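Local coordinates for beta-N-acetylglucosaminidase-like protein Glycoside hydrolase family 20 (Flavobacterium johnsoniae, PDB 6YHH), which probably removes beta-linked N-acetylhexosamine residues from chitin-derived oligosaccharides, as a chitobiase of glycoside hydrolase family 20, at residues A153-Q158 and L182-G187. Residues are numbered along the deposited sequence; the frame is centred on the assembly and turned at random.
Sequences ASRHFQ and LVDDQG
S154 drives its hydroxyl into the type I turn D184-G187, and this is the tightly packed part of the contact. Its OG, anti to the backbone N (chi1 175°), donates to G187 O at 2.8 Å, in the carbonyl plane and on a lone pair. That same carbonyl accepts D184 N, so two donors share it, while OG also lies 3.1 Å from D184 CB. A side chain on G187 would collide with Q186 O and also stand close to S154 O.

R155 carries the charged part. Bent at chi2 (49°), its chain brings NE to Q186 OE1 in a 2.7 Å hydrogen bond, bent to 139° at the hydrogen; the acceptor lies in the guanidinium plane, whereas NE stands above the amide's carbonyl plane. Over one guanidinium face comes the D184 carboxylate, its CG 3.3 Å from R155 NE, and H181 holds the D184 OD2 branch. R155 NH1 also forms a salt bridge with D152. Replacing R155 with a methionine would probably leave Q186 OE1 without its NE donor and the carboxylates of D184 and D152 without the guanidinium charge.

Looser, water-mediated joins lie beside this packing. One water accepts from R155 NH2 and Q186 NE2 and can donate to D185 OD2; another, 2.8 Å from both R155 O and Q186 O, can bridge them. R155 NH2 also binds a Tris molecule, probably from crystallisation, and the R155 side chain lies about 6 Å from that of E317, the predicted proton donor. The loop after strand 146-152 thus meets the end of the neighbouring parallel strand 177-184 and its turn, at the C-terminal, active-site end of a family 20 TIM barrel.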
loop_
_atom_site.group_PDB
_atom_site.type_symbol
_atom_site.label_atom_id
_atom_site.label_comp_id
_atom_site.label_asym_id
_atom_site.label_seq_id
_atom_site.Cartn_x
_atom_site.Cartn_y
_atom_site.Cartn_z
ATOM N N ALA A 153 17.332 -0.911 -4.418
ATOM C CA ALA A 153 16.830 -1.457 -3.167
ATOM C C ALA A 153 17.838 -1.290 -2.002
ATOM O O ALA A 153 17.570 -1.689 -0.866
ATOM C CB ALA A 153 16.504 -2.933 -3.355
ATOM N N SER A 154 18.986 -0.660 -2.273
ATOM C CA SER A 154 20.019 -0.510 -1.257
ATOM C C SER A 154 19.842 0.791 -0.405
ATOM O O SER A 154 19.905 0.749 0.818
ATOM C CB SER A 154 21.426 -0.521 -1.909
ATOM O OG SER A 154 22.441 -0.259 -0.960
ATOM N N ARG A 155 19.717 1.934 -1.078
ATOM C CA ARG A 155 19.707 3.185 -0.343
ATOM C C ARG A 155 18.500 3.221 0.634
ATOM O O ARG A 155 18.651 3.382 1.819
ATOM C CB ARG A 155 19.693 4.366 -1.303
ATOM C CG ARG A 155 21.079 4.715 -1.862
ATOM C CD ARG A 155 21.862 3.558 -2.418
ATOM N NE ARG A 155 23.168 4.002 -2.971
ATOM C CZ ARG A 155 23.325 4.602 -4.135
ATOM N NH1 ARG A 155 22.298 4.783 -4.979
ATOM N NH2 ARG A 155 24.479 5.124 -4.456
ATOM N N HIS A 156 17.317 3.022 0.113
ATOM C CA HIS A 156 16.125 2.660 0.857
ATOM C C HIS A 156 15.575 1.359 0.326
ATOM O O HIS A 156 15.245 1.237 -0.826
ATOM C CB HIS A 156 14.972 3.681 0.773
ATOM C CG HIS A 156 15.164 4.888 1.643
ATOM N ND1 HIS A 156 15.932 5.961 1.255
ATOM C CD2 HIS A 156 14.744 5.165 2.902
ATOM C CE1 HIS A 156 15.938 6.869 2.219
ATOM N NE2 HIS A 156 15.226 6.419 3.221
ATOM N N PHE A 157 15.508 0.391 1.227
ATOM C CA PHE A 157 14.962 -0.906 0.916
ATOM C C PHE A 157 13.532 -0.711 0.462
ATOM O O PHE A 157 12.732 0.048 1.102
ATOM C CB PHE A 157 15.096 -1.870 2.073
ATOM C CG PHE A 157 14.478 -3.222 1.828
ATOM C CD1 PHE A 157 15.110 -4.108 0.949
ATOM C CD2 PHE A 157 13.319 -3.648 2.493
ATOM C CE1 PHE A 157 14.585 -5.331 0.651
ATOM C CE2 PHE A 157 12.794 -4.905 2.195
ATOM C CZ PHE A 157 13.462 -5.772 1.316
ATOM N N GLN A 158 13.181 -1.429 -0.592
ATOM C CA GLN A 158 11.825 -1.406 -1.130
ATOM C C GLN A 158 11.220 -2.814 -0.987
ATOM O O GLN A 158 11.616 -3.757 -1.701
ATOM C CB GLN A 158 11.803 -0.985 -2.561
ATOM C CG GLN A 158 12.548 0.313 -2.847
ATOM C CD GLN A 158 11.882 1.508 -2.187
ATOM O OE1 GLN A 158 10.696 1.583 -2.070
ATOM N NE2 GLN A 158 12.711 2.418 -1.736
ATOM N N LEU A 182 20.688 -4.326 -6.200
ATOM C CA LEU A 182 20.463 -5.089 -5.016
ATOM C C LEU A 182 21.542 -4.951 -3.925
ATOM O O LEU A 182 21.385 -5.486 -2.822
ATOM C CB LEU A 182 20.311 -6.571 -5.388
ATOM C CG LEU A 182 19.022 -6.980 -6.064
ATOM C CD1 LEU A 182 19.208 -8.272 -6.836
ATOM C CD2 LEU A 182 18.038 -7.147 -4.960
ATOM N N VAL A 183 22.541 -4.116 -4.209
ATOM C CA VAL A 183 23.658 -3.874 -3.347
ATOM C C VAL A 183 24.250 -2.500 -3.629
ATOM O O VAL A 183 24.344 -2.093 -4.801
ATOM C CB VAL A 183 24.804 -4.922 -3.580
ATOM C CG1 VAL A 183 25.864 -4.671 -2.510
ATOM C CG2 VAL A 183 24.227 -6.375 -3.610
ATOM N N ASP A 184 24.602 -1.764 -2.568
ATOM C CA ASP A 184 25.336 -0.542 -2.702
ATOM C C ASP A 184 25.957 -0.270 -1.327
ATOM O O ASP A 184 25.995 -1.190 -0.427
ATOM C CB ASP A 184 24.427 0.596 -3.216
ATOM C CG ASP A 184 25.164 1.608 -4.021
ATOM O OD1 ASP A 184 25.991 2.351 -3.405
ATOM O OD2 ASP A 184 24.990 1.680 -5.236
ATOM N N ASP A 185 26.500 0.926 -1.133
ATOM C CA ASP A 185 27.202 1.241 0.120
ATOM C C ASP A 185 26.295 1.156 1.371
ATOM O O ASP A 185 26.741 0.931 2.490
ATOM C CB ASP A 185 27.789 2.666 0.082
ATOM C CG ASP A 185 28.902 2.826 -0.947
ATOM O OD1 ASP A 185 30.009 2.259 -0.698
ATOM O OD2 ASP A 185 28.601 3.544 -1.951
ATOM N N GLN A 186 25.015 1.372 1.117
ATOM C CA GLN A 186 23.996 1.537 2.139
ATOM C C GLN A 186 23.272 0.222 2.493
ATOM O O GLN A 186 22.292 0.250 3.253
ATOM C CB GLN A 186 22.980 2.592 1.663
ATOM C CG GLN A 186 23.558 3.964 1.528
ATOM C CD GLN A 186 24.354 4.226 0.254
ATOM O OE1 GLN A 186 24.436 3.404 -0.646
ATOM N NE2 GLN A 186 24.982 5.361 0.210
ATOM N N GLY A 187 23.696 -0.903 1.857
ATOM C CA GLY A 187 23.127 -2.181 2.213
ATOM C C GLY A 187 23.136 -3.194 1.098
ATOM O O GLY A 187 23.075 -2.847 -0.042
HETATM O O HOH W 1 26.703 5.434 -2.366
HETATM O O HOH W 2 20.107 1.865 3.695
#